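CdiA-CT toxin, Conserved domain protein (Yersinia pseudotuberculosis serotype O:3, PDB 4ZQU) forms the C-terminal toxin domain of a contact-dependent growth inhibition system, is probably an endonuclease of the PDDEXK class, and is bound by its immunity protein. Local coordinates at residues P2-V7 with V35-L40; P19-Y24 with E69-S74; S85-L90 with G115-V120. All coordinates share one frame; numbering follows the deposited sequence.

In the fold
From the N terminus, interaction 1 closes the first loop, laying helix 3-9 on strand 33-39. Residues 19-24 lie within that loop and meet their partner, 69-74, only after helices 42-47 and 53-66, so interactions 1 and 2 cross along the chain; they touch where Ser36 OG meets Thr23 O. Interaction 3 follows both in series, pairing strand 85-92 with strand 117-122 after the excursion through helix 98-113. Strands 33-39 and 85-92 are neighbours, so interactions 1 and 3 share one mixed sheet, with Ser36 joined to Glu87 and Arg89. Interaction 2 ties this core to the hairpin of strands 70-73 and 76-79, where CdiI binds.

Interaction 1: residues P2-V7 with V35-L40; sequences PWEDYV and VSAKSL
Trp3 brings the pyrrole side of its indole obliquely against residues 37-39, with CD1 3.7 Å from Ser39 CB and 4.0 Å from Ala37 CB. Its CG lies anti to the backbone N (chi1 177°), which carries the ring off the first turn of helix 3-9 and down onto the strand. NE1 comes within 3.1 Å of Lys38 O, but at an angle too poor for a hydrogen bond; it bonds instead to Arg89 O on the adjoining strand. One turn later, Val7 divides its branches: CG2 sits 3.8 Å from Ala37 CB, while CG1 meets Val35 CG1 tip to tip at 3.9 Å. The same CG2 also lies over one face of the Trp3 ring, toward its rim. Ala37 CB thus fills the ground between Trp3, Val7 and Glu4, whose CA is 5.5 Å from Ala37 CA. Val35 and Val7 also touch Tyr26, and strand 35-39 is held at its edges by backbone bonds to Asp25 and Arg89. Helix segment 3-7 crosses strand 35-39 at 144° between N-to-C directions; it is a helix packed on a face of the mixed sheet, consistent with the alpha/beta core of PDDEXK nucleases.

Interaction 2: residues P19-Y24 with E69-S74; sequences PNFKTY and EKASLS
Residues 19-22 run roughly antiparallel to strand 70-73, their end-to-end directions 152° apart, yet no direct hydrogen bond links the two backbones. The loop segment combines an inverse gamma turn centred on Phe21 with a type II' beta turn from Phe21 to Tyr24, and it packs against a beta hairpin made of strands 70-73 and 76-79. Phe21 and Leu73 carry most of the contact. With CG anti to the backbone N (chi1 -157°), the Phe21 ring reaches across to Leu73 and Ala71. Leu73 CD2 makes a CH-pi contact over one ring face, 4.2 Å from the centroid and 14° off the normal, while Leu73 CD1 touches Phe21 CD1 at 3.7 Å. Farther round the ring, CE2 lies 3.6 Å from Ala71 CB, and CZ approaches Ala71 O. Val76 and Val78 of the second hairpin strand also touch this ring. Lys22, bent along its chain, lays CG 3.8 Å from Ala71 CB and sends NZ on to a salt bridge with Glu137 of the CdiI chain. Ala71, Ser72 and Leu73 pair with an antiparallel strand of CdiI, so the loop backs a hairpin whose sheet continues across the interface, the beta-augmentation of this complex. At the hairpin's turn, one water joins the segments, donating to Pro19 O at 2.6 Å and hydrogen-bonded to Ser74 OG at 2.7 Å.

Interaction 3: residues S85-L90 with G115-V120; sequences SKEVRL and GVKVTV
Four backbone hydrogen bonds join Lys86, Val88 and Leu90 to Lys117 and Thr119 in parallel strands, with axes 24° apart. Lys117 N donates to Lys86 O at 3.0 Å, Val88 N to Lys117 O, Thr119 N to Val88 O and Leu90 N to Thr119 O, the last three each at 2.7 Å. Val88 therefore bonds to both neighbours of Val118, the usual parallel register. CA-H...O contacts, such as Glu87 CA to Lys117 O, supplement the ladder.

The polar side chains gather on the face that carries Glu87, Arg89, Lys117 and Thr119. Glu87 extends over the neighbouring strand, CG anti to the backbone N (chi1 179°), and OE2 accepts a hydrogen bond from Thr119 OG1 at 2.8 Å through its anti lone pair. Lys117 NZ stands 4.6 Å from that same OE2, beyond a salt bridge. Arg89 lies alongside Thr119, and its chain bends so that the guanidinium edge meets a water, which accepts from NE and donates to Thr119 O.

These strands are the two arms of a beta-alpha-beta unit connected by helix 98-113, closed by a Schellman motif with Gly115 at positive phi. Strand 117-122 forms the sheet's edge within this chain, while strand 85-92 bonds on its other side to strand 33-39.

Apolar contacts occupy the opposite face. Val88 CG2 meets Val116 CG1 at 3.7 Å, the two side chains crossing at a slant, whereas Leu90 and Val120 point the same way, CD2 to CG2 4.0 Å apart. Helix 53-66 packs on this face through Ile58 against Leu90 and Ile62 against Val118, and helix 98-113 through Ile104 and Ile108 against Val120. At the strand's start, a second water accepts from Lys86 N and donates to Gly115 O at 2.9 Å.

Interaction 1: residues P2-V7 with V35-L40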
ATOM      1  N   PRO A   2      -8.080 -21.604   3.860  1.00 42.17           N
ATOM      2  CA  PRO A   2      -7.874 -20.547   4.856  1.00 40.84           C
ATOM      3  C   PRO A   2      -8.856 -19.392   4.675  1.00 37.36           C
ATOM      4  O   PRO A   2      -9.279 -19.119   3.551  1.00 37.30           O
ATOM      5  CB  PRO A   2      -6.436 -20.094   4.593  1.00 41.37           C
ATOM      6  CG  PRO A   2      -5.773 -21.291   4.005  1.00 42.82           C
ATOM      7  CD  PRO A   2      -6.825 -21.962   3.172  1.00 42.63           C
ATOM      8  N   TRP A   3      -9.221 -18.739   5.773  1.00 35.13           N
ATOM      9  CA  TRP A   3     -10.214 -17.672   5.736  1.00 34.04           C
ATOM     10  C   TRP A   3      -9.808 -16.550   4.788  1.00 33.17           C
ATOM     11  O   TRP A   3     -10.631 -16.050   4.025  1.00 31.67           O
ATOM     12  CB  TRP A   3     -10.447 -17.109   7.142  1.00 33.68           C
ATOM     13  CG  TRP A   3     -11.402 -15.949   7.175  1.00 30.41           C
ATOM     14  CD1 TRP A   3     -11.122 -14.666   7.548  1.00 28.00           C
ATOM     15  CD2 TRP A   3     -12.789 -15.967   6.813  1.00 28.65           C
ATOM     16  NE1 TRP A   3     -12.248 -13.888   7.447  1.00 26.51           N
ATOM     17  CE2 TRP A   3     -13.285 -14.661   6.997  1.00 27.43           C
ATOM     18  CE3 TRP A   3     -13.659 -16.959   6.354  1.00 28.85           C
ATOM     19  CZ2 TRP A   3     -14.612 -14.325   6.737  1.00 27.75           C
ATOM     20  CZ3 TRP A   3     -14.977 -16.623   6.097  1.00 28.05           C
ATOM     21  CH2 TRP A   3     -15.439 -15.316   6.289  1.00 27.12           C
ATOM     22  N   GLU A   4      -8.534 -16.173   4.832  1.00 36.27           N
ATOM     23  CA  GLU A   4      -8.026 -15.081   4.011  1.00 38.94           C
ATOM     24  C   GLU A   4      -8.188 -15.390   2.527  1.00 35.75           C
ATOM     25  O   GLU A   4      -8.491 -14.502   1.731  1.00 35.25           O
ATOM     26  CB  GLU A   4      -6.556 -14.803   4.340  1.00 46.61           C
ATOM     27  CG  GLU A   4      -6.030 -13.488   3.778  1.00 53.16           C
ATOM     28  CD  GLU A   4      -4.690 -13.086   4.370  1.00 59.89           C
ATOM     29  OE1 GLU A   4      -4.112 -13.880   5.144  1.00 62.15           O
ATOM     30  OE2 GLU A   4      -4.218 -11.970   4.065  1.00 62.55           O
ATOM     31  N   ASP A   5      -7.999 -16.654   2.164  1.00 34.87           N
ATOM     32  CA  ASP A   5      -8.129 -17.079   0.776  1.00 35.04           C
ATOM     33  C   ASP A   5      -9.592 -17.179   0.362  1.00 32.42           C
ATOM     34  O   ASP A   5      -9.951 -16.852  -0.771  1.00 31.72           O
ATOM     35  CB  ASP A   5      -7.423 -18.418   0.565  1.00 38.83           C
ATOM     36  CG  ASP A   5      -5.928 -18.324   0.783  1.00 42.34           C
ATOM     37  OD1 ASP A   5      -5.196 -18.099  -0.204  1.00 44.31           O
ATOM     38  OD2 ASP A   5      -5.482 -18.458   1.941  1.00 43.44           O
ATOM     39  N   TYR A   6     -10.427 -17.633   1.290  1.00 32.75           N
ATOM     40  CA  TYR A   6     -11.863 -17.734   1.061  1.00 34.15           C
ATOM     41  C   TYR A   6     -12.477 -16.364   0.784  1.00 35.15           C
ATOM     42  O   TYR A   6     -13.365 -16.227  -0.061  1.00 36.06           O
ATOM     43  CB  TYR A   6     -12.544 -18.388   2.265  1.00 34.43           C
ATOM     44  CG  TYR A   6     -14.049 -18.419   2.176  1.00 35.39           C
ATOM     45  CD1 TYR A   6     -14.700 -19.442   1.504  1.00 37.77           C
ATOM     46  CD2 TYR A   6     -14.820 -17.424   2.765  1.00 35.28           C
ATOM     47  CE1 TYR A   6     -16.078 -19.474   1.419  1.00 39.99           C
ATOM     48  CE2 TYR A   6     -16.198 -17.448   2.685  1.00 36.42           C
ATOM     49  CZ  TYR A   6     -16.822 -18.474   2.011  1.00 38.81           C
ATOM     50  OH  TYR A   6     -18.195 -18.505   1.928  1.00 40.51           O
ATOM     51  N   VAL A   7     -12.001 -15.355   1.504  1.00 34.40           N
ATOM     52  CA  VAL A   7     -12.444 -13.983   1.297  1.00 32.59           C
ATOM     53  C   VAL A   7     -12.145 -13.537  -0.135  1.00 32.34           C
ATOM     54  O   VAL A   7     -12.918 -12.797  -0.741  1.00 32.73           O
ATOM     55  CB  VAL A   7     -11.773 -13.021   2.309  1.00 31.24           C
ATOM     56  CG1 VAL A   7     -12.051 -11.566   1.957  1.00 27.86           C
ATOM     57  CG2 VAL A   7     -12.249 -13.329   3.723  1.00 30.06           C
ATOM     58  N   VAL A  35     -10.509  -4.500   2.070  1.00 31.60           N
ATOM     59  CA  VAL A  35     -11.052  -5.551   2.911  1.00 32.48           C
ATOM     60  C   VAL A  35      -9.981  -6.114   3.834  1.00 32.16           C
ATOM     61  O   VAL A  35      -8.887  -6.467   3.392  1.00 30.40           O
ATOM     62  CB  VAL A  35     -11.648  -6.699   2.073  1.00 34.37           C
ATOM     63  CG1 VAL A  35     -12.110  -7.832   2.975  1.00 36.66           C
ATOM     64  CG2 VAL A  35     -12.798  -6.195   1.219  1.00 34.76           C
ATOM     65  N   SER A  36     -10.297  -6.185   5.122  1.00 33.31           N
ATOM     66  CA  SER A  36      -9.425  -6.847   6.082  1.00 32.38           C
ATOM     67  C   SER A  36     -10.044  -8.164   6.532  1.00 31.91           C
ATOM     68  O   SER A  36     -11.128  -8.181   7.118  1.00 32.33           O
ATOM     69  CB  SER A  36      -9.162  -5.952   7.287  1.00 34.19           C
ATOM     70  OG  SER A  36      -8.284  -6.597   8.193  1.00 35.99           O
ATOM     71  N   ALA A  37      -9.351  -9.264   6.249  1.00 29.67           N
ATOM     72  CA  ALA A  37      -9.831 -10.596   6.594  1.00 29.42           C
ATOM     73  C   ALA A  37      -9.311 -11.031   7.956  1.00 33.02           C
ATOM     74  O   ALA A  37      -8.143 -11.394   8.098  1.00 37.24           O
ATOM     75  CB  ALA A  37      -9.420 -11.603   5.525  1.00 27.75           C
ATOM     76  N   LYS A  38     -10.185 -10.990   8.956  1.00 32.83           N
ATOM     77  CA  LYS A  38      -9.833 -11.425  10.301  1.00 34.83           C
ATOM     78  C   LYS A  38     -10.573 -12.712  10.644  1.00 33.66           C
ATOM     79  O   LYS A  38     -11.742 -12.875  10.299  1.00 33.66           O
ATOM     80  CB  LYS A  38     -10.154 -10.330  11.323  1.00 40.08           C
ATOM     81  CG  LYS A  38      -9.770 -10.678  12.760  1.00 45.48           C
ATOM     82  CD  LYS A  38     -10.076  -9.539  13.725  1.00 47.50           C
ATOM     83  CE  LYS A  38      -9.855  -9.969  15.170  1.00 50.09           C
ATOM     84  NZ  LYS A  38      -8.441 -10.354  15.432  1.00 51.48           N
ATOM     85  N   SER A  39      -9.890 -13.627  11.320  1.00 34.07           N
ATOM     86  CA  SER A  39     -10.492 -14.906  11.675  1.00 34.49           C
ATOM     87  C   SER A  39     -10.216 -15.288  13.121  1.00 36.25           C
ATOM     88  O   SER A  39      -9.112 -15.101  13.628  1.00 38.09           O
ATOM     89  CB  SER A  39      -9.985 -16.010  10.746  1.00 34.20           C
ATOM     90  OG  SER A  39     -10.538 -17.267  11.102  1.00 36.37           O
ATOM     91  N   LEU A  40     -11.232 -15.827  13.780  1.00 39.14           N
ATOM     92  CA  LEU A  40     -11.085 -16.356  15.127  1.00 39.02           C
ATOM     93  C   LEU A  40     -11.449 -17.831  15.135  1.00 39.54           C
ATOM     94  O   LEU A  40     -12.585 -18.186  14.840  1.00 38.95           O
ATOM     95  CB  LEU A  40     -11.971 -15.590  16.105  1.00 38.48           C
ATOM     96  CG  LEU A  40     -11.620 -14.117  16.302  1.00 39.20           C
ATOM     97  CD1 LEU A  40     -12.774 -13.382  16.953  1.00 37.89           C
ATOM     98  CD2 LEU A  40     -10.362 -13.988  17.141  1.00 40.99           C
TER

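Interaction 2: residues P19-Y24 with E69-S74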
ATOM      1  N   PRO A  19       1.488 -10.113   1.634  1.00 41.92           N
ATOM      2  CA  PRO A  19       1.328 -10.463   3.048  1.00 44.45           C
ATOM      3  C   PRO A  19       1.697  -9.339   4.013  1.00 48.70           C
ATOM      4  O   PRO A  19       2.610  -8.555   3.743  1.00 48.76           O
ATOM      5  CB  PRO A  19       2.278 -11.649   3.216  1.00 44.36           C
ATOM      6  CG  PRO A  19       2.297 -12.282   1.879  1.00 43.16           C
ATOM      7  CD  PRO A  19       2.228 -11.151   0.896  1.00 40.59           C
ATOM      8  N   ASN A  20       0.960  -9.268   5.118  1.00 51.81           N
ATOM      9  CA  ASN A  20       1.222  -8.320   6.193  1.00 53.99           C
ATOM     10  C   ASN A  20       1.175  -6.860   5.746  1.00 55.85           C
ATOM     11  O   ASN A  20       1.931  -6.024   6.247  1.00 56.72           O
ATOM     12  CB  ASN A  20       2.575  -8.625   6.839  1.00 52.69           C
ATOM     13  CG  ASN A  20       2.689 -10.068   7.287  1.00 52.75           C
ATOM     14  OD1 ASN A  20       3.527 -10.821   6.789  1.00 52.02           O
ATOM     15  ND2 ASN A  20       1.843 -10.463   8.231  1.00 54.62           N
ATOM     16  N   PHE A  21       0.284  -6.551   4.809  1.00 49.18           N
ATOM     17  CA  PHE A  21       0.122  -5.171   4.370  1.00 52.57           C
ATOM     18  C   PHE A  21      -0.721  -4.411   5.386  1.00 56.85           C
ATOM     19  O   PHE A  21      -1.893  -4.112   5.133  1.00 59.06           O
ATOM     20  CB  PHE A  21      -0.526  -5.098   2.988  1.00 48.86           C
ATOM     21  CG  PHE A  21      -0.239  -3.820   2.256  1.00 48.33           C
ATOM     22  CD1 PHE A  21       0.743  -3.778   1.282  1.00 47.59           C
ATOM     23  CD2 PHE A  21      -0.939  -2.657   2.548  1.00 49.31           C
ATOM     24  CE1 PHE A  21       1.018  -2.607   0.605  1.00 48.12           C
ATOM     25  CE2 PHE A  21      -0.668  -1.480   1.874  1.00 49.14           C
ATOM     26  CZ  PHE A  21       0.313  -1.456   0.901  1.00 48.85           C
ATOM     27  N   LYS A  22      -0.111  -4.092   6.525  1.00 58.02           N
ATOM     28  CA  LYS A  22      -0.836  -3.571   7.677  1.00 58.75           C
ATOM     29  C   LYS A  22      -1.976  -4.521   8.029  1.00 56.90           C
ATOM     30  O   LYS A  22      -1.756  -5.695   8.336  1.00 55.77           O
ATOM     31  CB  LYS A  22      -1.377  -2.165   7.408  1.00 58.80           C
ATOM     32  CG  LYS A  22      -0.313  -1.084   7.344  1.00 59.77           C
ATOM     33  CD  LYS A  22      -0.253  -0.323   8.660  1.00 63.36           C
ATOM     34  CE  LYS A  22      -0.103   1.176   8.445  1.00 64.99           C
ATOM     35  NZ  LYS A  22       1.132   1.685   9.101  1.00 67.98           N
ATOM     36  N   THR A  23      -3.197  -4.007   7.956  1.00 55.93           N
ATOM     37  CA  THR A  23      -4.380  -4.788   8.277  1.00 54.48           C
ATOM     38  C   THR A  23      -5.155  -5.159   7.012  1.00 47.39           C
ATOM     39  O   THR A  23      -6.038  -6.014   7.046  1.00 46.02           O
ATOM     40  CB  THR A  23      -5.291  -4.016   9.236  1.00 61.03           C
ATOM     41  OG1 THR A  23      -6.437  -4.810   9.560  1.00 65.99           O
ATOM     42  CG2 THR A  23      -5.741  -2.719   8.590  1.00 62.52           C
ATOM     43  N   TYR A  24      -4.811  -4.524   5.896  1.00 42.12           N
ATOM     44  CA  TYR A  24      -5.527  -4.737   4.641  1.00 36.88           C
ATOM     45  C   TYR A  24      -5.024  -5.973   3.905  1.00 34.65           C
ATOM     46  O   TYR A  24      -3.830  -6.101   3.627  1.00 35.46           O
ATOM     47  CB  TYR A  24      -5.405  -3.508   3.738  1.00 34.61           C
ATOM     48  CG  TYR A  24      -5.994  -2.248   4.331  1.00 33.42           C
ATOM     49  CD1 TYR A  24      -7.049  -2.308   5.234  1.00 33.39           C
ATOM     50  CD2 TYR A  24      -5.489  -1.000   3.996  1.00 33.78           C
ATOM     51  CE1 TYR A  24      -7.588  -1.159   5.782  1.00 35.85           C
ATOM     52  CE2 TYR A  24      -6.021   0.156   4.538  1.00 36.40           C
ATOM     53  CZ  TYR A  24      -7.071   0.070   5.432  1.00 36.70           C
ATOM     54  OH  TYR A  24      -7.607   1.216   5.975  1.00 37.44           O
ATOM     55  N   GLU A  69      -3.458   5.853   7.018  1.00 45.31           N
ATOM     56  CA  GLU A  69      -3.141   6.992   6.164  1.00 45.16           C
ATOM     57  C   GLU A  69      -2.414   6.543   4.901  1.00 43.48           C
ATOM     58  O   GLU A  69      -2.805   6.894   3.787  1.00 43.10           O
ATOM     59  CB  GLU A  69      -2.287   8.013   6.921  1.00 46.77           C
ATOM     60  CG  GLU A  69      -1.761   9.147   6.045  1.00 47.85           C
ATOM     61  CD  GLU A  69      -0.878  10.114   6.809  1.00 48.89           C
ATOM     62  OE1 GLU A  69      -0.723   9.932   8.034  1.00 49.56           O
ATOM     63  OE2 GLU A  69      -0.336  11.052   6.185  1.00 49.09           O
ATOM     64  N   LYS A  70      -1.355   5.763   5.084  1.00 42.34           N
ATOM     65  CA  LYS A  70      -0.528   5.316   3.973  1.00 40.02           C
ATOM     66  C   LYS A  70       0.360   4.150   4.391  1.00 39.75           C
ATOM     67  O   LYS A  70       0.868   4.120   5.512  1.00 41.09           O
ATOM     68  CB  LYS A  70       0.324   6.476   3.446  1.00 39.90           C
ATOM     69  CG  LYS A  70       1.244   6.112   2.293  1.00 40.37           C
ATOM     70  CD  LYS A  70       1.751   7.351   1.566  1.00 41.64           C
ATOM     71  CE  LYS A  70       2.617   8.222   2.461  1.00 41.95           C
ATOM     72  NZ  LYS A  70       3.242   9.342   1.701  1.00 40.37           N
ATOM     73  N   ALA A  71       0.524   3.182   3.494  1.00 38.71           N
ATOM     74  CA  ALA A  71       1.451   2.075   3.708  1.00 37.48           C
ATOM     75  C   ALA A  71       2.177   1.742   2.412  1.00 37.12           C
ATOM     76  O   ALA A  71       1.556   1.625   1.357  1.00 37.10           O
ATOM     77  CB  ALA A  71       0.723   0.849   4.237  1.00 36.61           C
ATOM     78  N   SER A  72       3.494   1.597   2.500  1.00 37.57           N
ATOM     79  CA  SER A  72       4.315   1.262   1.344  1.00 36.60           C
ATOM     80  C   SER A  72       5.298   0.161   1.713  1.00 37.39           C
ATOM     81  O   SER A  72       6.218   0.377   2.504  1.00 37.75           O
ATOM     82  CB  SER A  72       5.060   2.496   0.828  1.00 37.70           C
ATOM     83  OG  SER A  72       5.748   2.218  -0.382  1.00 37.95           O
ATOM     84  N   LEU A  73       5.094  -1.019   1.140  1.00 36.49           N
ATOM     85  CA  LEU A  73       5.894  -2.185   1.489  1.00 36.12           C
ATOM     86  C   LEU A  73       5.799  -3.254   0.404  1.00 35.33           C
ATOM     87  O   LEU A  73       4.801  -3.327  -0.310  1.00 36.47           O
ATOM     88  CB  LEU A  73       5.444  -2.748   2.839  1.00 34.66           C
ATOM     89  CG  LEU A  73       3.979  -3.180   2.950  1.00 33.02           C
ATOM     90  CD1 LEU A  73       3.865  -4.699   3.000  1.00 33.06           C
ATOM     91  CD2 LEU A  73       3.305  -2.543   4.159  1.00 32.54           C
ATOM     92  N   SER A  74       6.844  -4.073   0.289  1.00 35.20           N
ATOM     93  CA  SER A  74       6.926  -5.136  -0.718  1.00 32.35           C
ATOM     94  C   SER A  74       6.771  -4.605  -2.140  1.00 29.92           C
ATOM     95  O   SER A  74       6.305  -5.321  -3.025  1.00 29.32           O
ATOM     96  CB  SER A  74       5.871  -6.217  -0.458  1.00 31.61           C
ATOM     97  OG  SER A  74       6.074  -6.840   0.795  1.00 33.65           O
TER
HETATM   98  O   HOH W   1       4.805  -8.702   2.323  1.00 46.16           O

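Interaction 3: residues S85-L90 with G115-V120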
ATOM      1  N   SER A  85     -13.981   2.662   0.559  1.00 31.56           N
ATOM      2  CA  SER A  85     -14.721   1.995   1.623  1.00 31.66           C
ATOM      3  C   SER A  85     -13.821   1.018   2.366  1.00 31.73           C
ATOM      4  O   SER A  85     -12.859   0.493   1.804  1.00 31.04           O
ATOM      5  CB  SER A  85     -15.949   1.272   1.065  1.00 31.16           C
ATOM      6  OG  SER A  85     -15.576   0.286   0.121  1.00 32.48           O
ATOM      7  N   LYS A  86     -14.134   0.792   3.638  1.00 32.27           N
ATOM      8  CA  LYS A  86     -13.345  -0.090   4.487  1.00 31.34           C
ATOM      9  C   LYS A  86     -14.233  -1.161   5.105  1.00 31.17           C
ATOM     10  O   LYS A  86     -15.334  -0.871   5.572  1.00 32.51           O
ATOM     11  CB  LYS A  86     -12.632   0.710   5.581  1.00 31.98           C
ATOM     12  CG  LYS A  86     -11.692   1.784   5.048  1.00 33.97           C
ATOM     13  CD  LYS A  86     -11.116   2.651   6.159  1.00 35.56           C
ATOM     14  CE  LYS A  86     -10.182   3.709   5.584  1.00 37.04           C
ATOM     15  NZ  LYS A  86      -9.617   4.612   6.624  1.00 38.14           N
ATOM     16  N   GLU A  87     -13.755  -2.399   5.104  1.00 29.16           N
ATOM     17  CA  GLU A  87     -14.541  -3.503   5.639  1.00 28.51           C
ATOM     18  C   GLU A  87     -13.686  -4.553   6.329  1.00 26.96           C
ATOM     19  O   GLU A  87     -12.618  -4.921   5.842  1.00 27.01           O
ATOM     20  CB  GLU A  87     -15.355  -4.167   4.530  1.00 29.67           C
ATOM     21  CG  GLU A  87     -16.180  -5.349   5.006  1.00 29.96           C
ATOM     22  CD  GLU A  87     -16.813  -6.116   3.872  1.00 31.49           C
ATOM     23  OE1 GLU A  87     -16.340  -5.977   2.725  1.00 32.48           O
ATOM     24  OE2 GLU A  87     -17.788  -6.853   4.127  1.00 33.02           O
ATOM     25  N   VAL A  88     -14.166  -5.039   7.468  1.00 26.28           N
ATOM     26  CA  VAL A  88     -13.541  -6.177   8.120  1.00 25.67           C
ATOM     27  C   VAL A  88     -14.418  -7.414   7.956  1.00 26.08           C
ATOM     28  O   VAL A  88     -15.568  -7.433   8.395  1.00 26.25           O
ATOM     29  CB  VAL A  88     -13.296  -5.922   9.615  1.00 26.53           C
ATOM     30  CG1 VAL A  88     -12.584  -7.114  10.234  1.00 27.44           C
ATOM     31  CG2 VAL A  88     -12.487  -4.651   9.813  1.00 25.68           C
ATOM     32  N   ARG A  89     -13.870  -8.434   7.303  1.00 25.84           N
ATOM     33  CA  ARG A  89     -14.555  -9.710   7.145  1.00 27.71           C
ATOM     34  C   ARG A  89     -14.150 -10.653   8.272  1.00 26.91           C
ATOM     35  O   ARG A  89     -13.044 -11.201   8.270  1.00 23.73           O
ATOM     36  CB  ARG A  89     -14.240 -10.331   5.783  1.00 28.42           C
ATOM     37  CG  ARG A  89     -14.833  -9.579   4.603  1.00 28.32           C
ATOM     38  CD  ARG A  89     -16.259 -10.020   4.322  1.00 31.65           C
ATOM     39  NE  ARG A  89     -16.331 -11.430   3.939  1.00 35.54           N
ATOM     40  CZ  ARG A  89     -16.164 -11.880   2.698  1.00 35.22           C
ATOM     41  NH1 ARG A  89     -15.912 -11.033   1.709  1.00 36.03           N
ATOM     42  NH2 ARG A  89     -16.248 -13.181   2.446  1.00 32.17           N
ATOM     43  N   LEU A  90     -15.053 -10.834   9.231  1.00 27.67           N
ATOM     44  CA  LEU A  90     -14.744 -11.557  10.459  1.00 26.14           C
ATOM     45  C   LEU A  90     -15.330 -12.962  10.486  1.00 23.04           C
ATOM     46  O   LEU A  90     -16.536 -13.148  10.332  1.00 23.74           O
ATOM     47  CB  LEU A  90     -15.253 -10.769  11.668  1.00 25.32           C
ATOM     48  CG  LEU A  90     -14.947 -11.350  13.047  1.00 25.94           C
ATOM     49  CD1 LEU A  90     -13.458 -11.262  13.348  1.00 23.96           C
ATOM     50  CD2 LEU A  90     -15.760 -10.639  14.117  1.00 28.72           C
ATOM     51  N   GLY A 115     -16.501   4.308  10.748  1.00 41.85           N
ATOM     52  CA  GLY A 115     -16.490   4.300   9.296  1.00 43.66           C
ATOM     53  C   GLY A 115     -16.015   2.986   8.706  1.00 43.82           C
ATOM     54  O   GLY A 115     -15.561   2.939   7.561  1.00 46.03           O
ATOM     55  N   VAL A 116     -16.124   1.916   9.489  1.00 41.51           N
ATOM     56  CA  VAL A 116     -15.666   0.598   9.062  1.00 37.81           C
ATOM     57  C   VAL A 116     -16.784  -0.437   9.151  1.00 35.83           C
ATOM     58  O   VAL A 116     -17.379  -0.626  10.209  1.00 34.95           O
ATOM     59  CB  VAL A 116     -14.467   0.121   9.905  1.00 33.91           C
ATOM     60  CG1 VAL A 116     -14.000  -1.250   9.443  1.00 31.58           C
ATOM     61  CG2 VAL A 116     -13.333   1.127   9.828  1.00 31.66           C
ATOM     62  N   LYS A 117     -17.067  -1.104   8.037  1.00 35.67           N
ATOM     63  CA  LYS A 117     -18.091  -2.140   8.024  1.00 34.29           C
ATOM     64  C   LYS A 117     -17.530  -3.463   8.524  1.00 31.33           C
ATOM     65  O   LYS A 117     -16.645  -4.042   7.908  1.00 30.09           O
ATOM     66  CB  LYS A 117     -18.673  -2.312   6.621  1.00 36.72           C
ATOM     67  CG  LYS A 117     -19.704  -3.426   6.526  1.00 37.64           C
ATOM     68  CD  LYS A 117     -20.533  -3.323   5.257  1.00 41.94           C
ATOM     69  CE  LYS A 117     -19.680  -3.506   4.014  1.00 43.65           C
ATOM     70  NZ  LYS A 117     -20.508  -3.444   2.776  1.00 47.05           N
ATOM     71  N   VAL A 118     -18.047  -3.936   9.651  1.00 32.13           N
ATOM     72  CA  VAL A 118     -17.629  -5.220  10.197  1.00 29.39           C
ATOM     73  C   VAL A 118     -18.650  -6.292   9.834  1.00 29.62           C
ATOM     74  O   VAL A 118     -19.778  -6.281  10.327  1.00 29.78           O
ATOM     75  CB  VAL A 118     -17.456  -5.157  11.726  1.00 29.42           C
ATOM     76  CG1 VAL A 118     -16.969  -6.496  12.264  1.00 27.19           C
ATOM     77  CG2 VAL A 118     -16.490  -4.044  12.099  1.00 30.30           C
ATOM     78  N   THR A 119     -18.243  -7.208   8.960  1.00 29.47           N
ATOM     79  CA  THR A 119     -19.119  -8.268   8.476  1.00 29.90           C
ATOM     80  C   THR A 119     -18.740  -9.610   9.087  1.00 29.98           C
ATOM     81  O   THR A 119     -17.624 -10.092   8.899  1.00 30.63           O
ATOM     82  CB  THR A 119     -19.067  -8.379   6.943  1.00 30.33           C
ATOM     83  OG1 THR A 119     -19.474  -7.136   6.356  1.00 30.55           O
ATOM     84  CG2 THR A 119     -19.980  -9.492   6.460  1.00 30.40           C
ATOM     85  N   VAL A 120     -19.678 -10.216   9.808  1.00 29.92           N
ATOM     86  CA  VAL A 120     -19.401 -11.439  10.555  1.00 28.14           C
ATOM     87  C   VAL A 120     -19.948 -12.685   9.864  1.00 30.55           C
ATOM     88  O   VAL A 120     -21.104 -12.718   9.445  1.00 32.73           O
ATOM     89  CB  VAL A 120     -19.985 -11.356  11.978  1.00 28.95           C
ATOM     90  CG1 VAL A 120     -19.676 -12.617  12.759  1.00 30.13           C
ATOM     91  CG2 VAL A 120     -19.429 -10.147  12.696  1.00 28.84           C
TER
HETATM   92  O   HOH W   2     -16.628   1.962   5.038  1.00 32.20           O
HETATM   93  O   HOH W   3     -17.328 -12.060   6.720  1.00 33.75           O